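PDB 3KFW: PaaX domain-containing protein, C-domain protein from Mycobacterium tuberculosis, which is of unknown function but is probably a PaaX-like transcriptional regulator that binds DNA through a helix-turn-helix region. Local coordinates for residues W159-W164 / P199-E204; R193-D198 / A213-A218. All coordinates share one frame; numbering follows the deposited sequence.

Contact 1: W159-W164 / P199-E204; sequences WDLSGW and PMLPAE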
loop_
_atom_site.group_PDB
_atom_site.type_symbol
_atom_site.label_atom_id
_atom_site.label_comp_id
_atom_site.label_asym_id
_atom_site.label_seq_id
_atom_site.Cartn_x
_atom_site.Cartn_y
_atom_site.Cartn_z
ATOM N N TRP A 159 -11.417 -14.638 -2.135
ATOM C CA TRP A 159 -10.928 -15.987 -1.753
ATOM C C TRP A 159 -10.657 -16.880 -2.987
ATOM O O TRP A 159 -11.270 -16.680 -4.060
ATOM C CB TRP A 159 -11.975 -16.672 -0.911
ATOM C CG TRP A 159 -12.317 -15.929 0.325
ATOM C CD1 TRP A 159 -11.648 -15.971 1.555
ATOM C CD2 TRP A 159 -13.432 -15.049 0.502
ATOM N NE1 TRP A 159 -12.301 -15.154 2.464
ATOM C CE2 TRP A 159 -13.387 -14.578 1.860
ATOM C CE3 TRP A 159 -14.483 -14.644 -0.323
ATOM C CZ2 TRP A 159 -14.340 -13.691 2.377
ATOM C CZ3 TRP A 159 -15.449 -13.761 0.199
ATOM C CH2 TRP A 159 -15.354 -13.288 1.535
ATOM N N ASP A 160 -9.758 -17.847 -2.818
ATOM C CA ASP A 160 -9.488 -18.842 -3.803
ATOM C C ASP A 160 -10.615 -19.867 -3.701
ATOM O O ASP A 160 -10.486 -20.867 -3.036
ATOM C CB ASP A 160 -8.126 -19.501 -3.518
ATOM C CG ASP A 160 -7.768 -20.626 -4.534
ATOM O OD1 ASP A 160 -8.508 -20.846 -5.510
ATOM O OD2 ASP A 160 -6.754 -21.323 -4.346
ATOM N N LEU A 161 -11.734 -19.625 -4.352
ATOM C CA LEU A 161 -12.866 -20.500 -4.204
ATOM C C LEU A 161 -12.724 -21.845 -4.871
ATOM O O LEU A 161 -13.193 -22.842 -4.319
ATOM C CB LEU A 161 -14.101 -19.851 -4.767
ATOM C CG LEU A 161 -14.523 -18.584 -4.075
ATOM C CD1 LEU A 161 -15.679 -17.974 -4.880
ATOM C CD2 LEU A 161 -14.906 -18.843 -2.623
ATOM N N SER A 162 -12.179 -21.881 -6.097
ATOM C CA SER A 162 -11.991 -23.182 -6.770
ATOM C C SER A 162 -10.965 -24.043 -6.000
ATOM O O SER A 162 -11.137 -25.247 -5.899
ATOM C CB SER A 162 -11.561 -23.004 -8.199
ATOM O OG SER A 162 -10.324 -22.301 -8.202
ATOM N N GLY A 163 -9.925 -23.427 -5.431
ATOM C CA GLY A 163 -8.895 -24.172 -4.679
ATOM C C GLY A 163 -9.406 -24.725 -3.367
ATOM O O GLY A 163 -8.911 -25.757 -2.880
ATOM N N TRP A 164 -10.377 -24.041 -2.771
ATOM C CA TRP A 164 -10.882 -24.462 -1.482
ATOM C C TRP A 164 -11.883 -25.596 -1.673
ATOM O O TRP A 164 -11.981 -26.471 -0.826
ATOM C CB TRP A 164 -11.598 -23.320 -0.794
ATOM C CG TRP A 164 -11.938 -23.557 0.683
ATOM C CD1 TRP A 164 -11.222 -23.097 1.805
ATOM C CD2 TRP A 164 -13.112 -24.228 1.202
ATOM N NE1 TRP A 164 -11.886 -23.500 2.971
ATOM C CE2 TRP A 164 -13.035 -24.188 2.625
ATOM C CE3 TRP A 164 -14.188 -24.890 0.607
ATOM C CZ2 TRP A 164 -14.002 -24.757 3.431
ATOM C CZ3 TRP A 164 -15.172 -25.473 1.432
ATOM C CH2 TRP A 164 -15.067 -25.398 2.828
ATOM N N PRO A 199 -15.088 -19.548 3.965
ATOM C CA PRO A 199 -15.501 -18.157 3.889
ATOM C C PRO A 199 -16.958 -17.912 4.248
ATOM O O PRO A 199 -17.360 -16.760 4.319
ATOM C CB PRO A 199 -15.179 -17.759 2.449
ATOM C CG PRO A 199 -15.087 -19.019 1.718
ATOM C CD PRO A 199 -14.568 -20.019 2.675
HETATM N N MSE A 200 -17.736 -18.981 4.493
HETATM C CA MSE A 200 -19.070 -18.859 5.092
HETATM C C MSE A 200 -19.938 -17.983 4.249
HETATM O O MSE A 200 -20.552 -17.052 4.775
HETATM C CB MSE A 200 -18.931 -18.174 6.434
HETATM C CG MSE A 200 -19.739 -18.759 7.469
HETATM SE SE MSE A 200 -19.013 -20.531 7.640
HETATM C CE MSE A 200 -17.711 -20.237 9.056
ATOM N N LEU A 201 -19.960 -18.262 2.941
ATOM C CA LEU A 201 -20.598 -17.385 1.982
ATOM C C LEU A 201 -22.109 -17.580 2.031
ATOM O O LEU A 201 -22.580 -18.691 2.250
ATOM C CB LEU A 201 -20.063 -17.663 0.557
ATOM C CG LEU A 201 -18.642 -17.213 0.149
ATOM C CD1 LEU A 201 -18.273 -17.649 -1.236
ATOM C CD2 LEU A 201 -18.460 -15.700 0.209
ATOM N N PRO A 202 -22.883 -16.516 1.785
ATOM C CA PRO A 202 -24.328 -16.736 1.707
ATOM C C PRO A 202 -24.723 -17.535 0.458
ATOM O O PRO A 202 -24.060 -17.407 -0.581
ATOM C CB PRO A 202 -24.872 -15.322 1.558
ATOM C CG PRO A 202 -23.797 -14.588 0.829
ATOM C CD PRO A 202 -22.490 -15.212 1.212
ATOM N N ALA A 203 -25.798 -18.329 0.580
ATOM C CA ALA A 203 -26.468 -19.049 -0.538
ATOM C C ALA A 203 -26.195 -18.541 -1.957
ATOM O O ALA A 203 -25.636 -19.266 -2.753
ATOM C CB ALA A 203 -27.949 -19.087 -0.305
ATOM N N GLU A 204 -26.572 -17.301 -2.253
ATOM C CA GLU A 204 -26.493 -16.718 -3.609
ATOM C C GLU A 204 -25.097 -16.705 -4.209
ATOM O O GLU A 204 -24.946 -16.512 -5.421
ATOM C CB GLU A 204 -26.968 -15.263 -3.610
ATOM C CG GLU A 204 -28.391 -15.054 -3.162
ATOM C CD GLU A 204 -28.562 -14.985 -1.621
ATOM O OE1 GLU A 204 -28.253 -15.966 -0.868
ATOM O OE2 GLU A 204 -29.034 -13.914 -1.170
#

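Contact 2: R193-D198 / A213-A218; sequences RHLLTD and AGLRAA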
loop_
_atom_site.group_PDB
_atom_site.type_symbol
_atom_site.label_atom_id
_atom_site.label_comp_id
_atom_site.label_asym_id
_atom_site.label_seq_id
_atom_site.Cartn_x
_atom_site.Cartn_y
_atom_site.Cartn_z
ATOM N N ARG A 193 -9.770 -28.383 10.303
ATOM C CA ARG A 193 -8.814 -27.311 9.897
ATOM C C ARG A 193 -9.242 -26.647 8.585
ATOM O O ARG A 193 -9.039 -25.466 8.386
ATOM C CB ARG A 193 -7.358 -27.816 9.806
ATOM C CG ARG A 193 -6.743 -28.042 11.196
ATOM C CD ARG A 193 -5.265 -28.444 11.121
ATOM N NE ARG A 193 -5.074 -29.908 11.093
ATOM C CZ ARG A 193 -4.721 -30.597 10.002
ATOM N NH1 ARG A 193 -4.521 -29.950 8.861
ATOM N NH2 ARG A 193 -4.566 -31.928 10.063
ATOM N N HIS A 194 -9.863 -27.414 7.708
ATOM C CA HIS A 194 -10.338 -26.846 6.494
ATOM C C HIS A 194 -11.584 -25.960 6.697
ATOM O O HIS A 194 -11.669 -24.870 6.115
ATOM C CB HIS A 194 -10.583 -27.926 5.454
ATOM C CG HIS A 194 -10.633 -27.399 4.062
ATOM N ND1 HIS A 194 -9.682 -26.532 3.567
ATOM C CD2 HIS A 194 -11.515 -27.604 3.059
ATOM C CE1 HIS A 194 -9.955 -26.254 2.304
ATOM N NE2 HIS A 194 -11.060 -26.896 1.971
ATOM N N LEU A 195 -12.535 -26.400 7.491
ATOM C CA LEU A 195 -13.702 -25.557 7.772
ATOM C C LEU A 195 -13.364 -24.211 8.448
ATOM O O LEU A 195 -14.045 -23.196 8.213
ATOM C CB LEU A 195 -14.724 -26.321 8.591
ATOM C CG LEU A 195 -15.293 -27.526 7.834
ATOM C CD1 LEU A 195 -15.960 -28.540 8.756
ATOM C CD2 LEU A 195 -16.259 -27.069 6.750
ATOM N N LEU A 196 -12.298 -24.207 9.253
ATOM C CA LEU A 196 -11.872 -23.038 10.011
ATOM C C LEU A 196 -11.646 -21.876 9.082
ATOM O O LEU A 196 -11.808 -20.711 9.505
ATOM C CB LEU A 196 -10.580 -23.318 10.797
ATOM C CG LEU A 196 -10.689 -24.006 12.180
ATOM C CD1 LEU A 196 -9.285 -24.073 12.790
ATOM C CD2 LEU A 196 -11.640 -23.295 13.129
ATOM N N THR A 197 -11.258 -22.209 7.840
ATOM C CA THR A 197 -10.993 -21.234 6.798
ATOM C C THR A 197 -12.182 -21.001 5.883
ATOM O O THR A 197 -12.045 -20.279 4.899
ATOM C CB THR A 197 -9.759 -21.605 5.882
ATOM O OG1 THR A 197 -10.134 -22.583 4.931
ATOM C CG2 THR A 197 -8.507 -22.097 6.691
ATOM N N ASP A 198 -13.337 -21.630 6.182
ATOM C CA ASP A 198 -14.507 -21.518 5.333
ATOM C C ASP A 198 -14.930 -20.046 5.216
ATOM O O ASP A 198 -15.121 -19.365 6.249
ATOM C CB ASP A 198 -15.650 -22.322 5.924
ATOM C CG ASP A 198 -16.877 -22.439 4.964
ATOM O OD1 ASP A 198 -17.130 -21.596 4.053
ATOM O OD2 ASP A 198 -17.609 -23.421 5.135
ATOM N N ALA A 213 -21.210 -28.272 3.050
ATOM C CA ALA A 213 -22.221 -29.144 3.660
ATOM C C ALA A 213 -21.768 -30.618 3.760
ATOM O O ALA A 213 -22.011 -31.305 4.798
ATOM C CB ALA A 213 -23.532 -29.033 2.901
ATOM N N GLY A 214 -21.131 -31.087 2.675
ATOM C CA GLY A 214 -20.513 -32.410 2.626
ATOM C C GLY A 214 -19.478 -32.529 3.735
ATOM O O GLY A 214 -19.431 -33.547 4.437
ATOM N N LEU A 215 -18.653 -31.489 3.913
ATOM C CA LEU A 215 -17.576 -31.548 4.925
ATOM C C LEU A 215 -18.132 -31.524 6.365
ATOM O O LEU A 215 -17.714 -32.306 7.186
ATOM C CB LEU A 215 -16.519 -30.469 4.687
ATOM C CG LEU A 215 -15.565 -30.576 3.469
ATOM C CD1 LEU A 215 -15.015 -29.216 3.071
ATOM C CD2 LEU A 215 -14.415 -31.535 3.702
ATOM N N ARG A 216 -19.114 -30.669 6.651
ATOM C CA ARG A 216 -19.839 -30.692 7.927
ATOM C C ARG A 216 -20.533 -32.032 8.252
ATOM O O ARG A 216 -20.398 -32.515 9.402
ATOM C CB ARG A 216 -20.850 -29.533 8.014
ATOM C CG ARG A 216 -20.180 -28.234 8.254
ATOM C CD ARG A 216 -21.081 -27.026 8.109
ATOM N NE ARG A 216 -20.193 -25.872 8.197
ATOM C CZ ARG A 216 -19.779 -25.157 7.142
ATOM N NH1 ARG A 216 -20.256 -25.458 5.934
ATOM N NH2 ARG A 216 -18.910 -24.140 7.308
ATOM N N ALA A 217 -21.265 -32.620 7.296
ATOM C CA ALA A 217 -21.913 -33.950 7.479
ATOM C C ALA A 217 -20.910 -35.069 7.836
ATOM O O ALA A 217 -21.170 -35.889 8.739
ATOM C CB ALA A 217 -22.767 -34.350 6.269
ATOM N N ALA A 218 -19.757 -35.062 7.166
ATOM C CA ALA A 218 -18.738 -36.068 7.364
ATOM C C ALA A 218 -18.099 -35.882 8.725
ATOM O O ALA A 218 -17.787 -36.866 9.406
ATOM C CB ALA A 218 -17.699 -35.966 6.290
#

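Contact 1: W159-W164 / P199-E204
Pro199 lies against the indole of Trp159 in a CH-pi contact that ties the loop between helices 181-195 and 212-234 to the short link between helices 151-158 and 161-177, within the helical C-terminal part of this PaaX-like protein. CB of the proline sits over the centre of the five-membered ring, 3.7 Å from its centroid and only 10° off the ring normal, so a C-H bond can address the pi cloud almost squarely. With CG beside its own backbone N (chi1 -59°), Trp159 presents this face to the loop. Its six-membered ring continues the apolar surface: CZ3 meets Leu201 CD2 at 3.6 Å, obliquely to the ring. The two leucines complete this tight part, reaching toward each other tip to tip, with CD2 of Leu161, from the first turn of helix 161-177, 3.8 Å from Leu201 CD1. Toward Trp164, in the same turn, the packing is looser. Pro199 CG stands 4.3 Å from Leu161 CD2, while the other end of the proline ring, CD, lies over a face of the Trp164 indole, 4.4 Å from NE1; that nitrogen is hydrogen-bonded to Thr197 OG1, just ahead of the loop segment. Pro199 is thus placed between two tryptophans, held closely by one and loosely by the other. Pro126 of strand 122-126 also touches Trp159, which brings the central Cas2-like region up to the same patch. The opposite character appears where helix 161-177 begins. Ser162 is exposed, and Asp160, at the N-cap position, faces a second subunit, where its OD2 forms a salt bridge with Arg101 of that neighbouring chain. The other carboxylate oxygen serves the helix itself: Asp160 OD1 accepts from Gly163 N at 2.9 Å, the donor standing 56° out of the carboxylate plane.

Contact 2: R193-D198 / A213-A218
Asp198 and Arg216 form a salt bridge, with NH2 of the arginine donating to Asp198 OD2 over 2.6 Å at an N-H...O angle of 151°. The donor comes from above the carboxylate plane, and the two flat groups are turned 32° apart. NH2 alone makes the bond to Asp198 OD2, Arg216 NH1 staying 3.4 Å from that oxygen. Both groups have further partners: Asp198 OD1 accepts from Met200 N, while Arg216 NE donates to Met77 O, two attachments that would limit rotation of the carboxylate and the guanidinium. His194 NE2 donates a hydrogen bond to Trp164 O. The arginine chain, extended from CG to NE, carries its charged end over Leu195, whose CD2 lies 3.9 Å above the centre of one guanidinium face. The same methyl meets Leu215 CB at 4.0 Å, joining the polar bridge to the apolar layer. Farther along, Leu215 CD1 approaches the His194 ring at its edge, 3.9 Å from CD2. Leucine packing topped by a salt bridge on a buried aspartate thus joins the C-terminal end of helix 181-195, with its type I beta turn Leu195-Asp198, to helix 212-234 in the helical PaaX-like C-terminal region.

In the fold
Contacts 1 and 2 are both buried, but contact 2 lies about 8 Å from the centre of the chain and contact 1 about 16 Å, both measured from contact centres. Contact 1 borders a second subunit, whereas no other chain of the assembly touches the segments of contact 2. Their chemistry differs as well: 159-164 and 199-204 meet through rings and methyl groups, while the more central contact adds a salt bridge to apolar packing. The contacts share the chain leaving helix 181-195, which serves contact 2 first and contact 1 immediately afterwards. Trp164 of helix 161-177 stacks on His194 of helix 181-195, and Met200, in the following loop, packs with SE against Arg216 NH2 of helix 212-234.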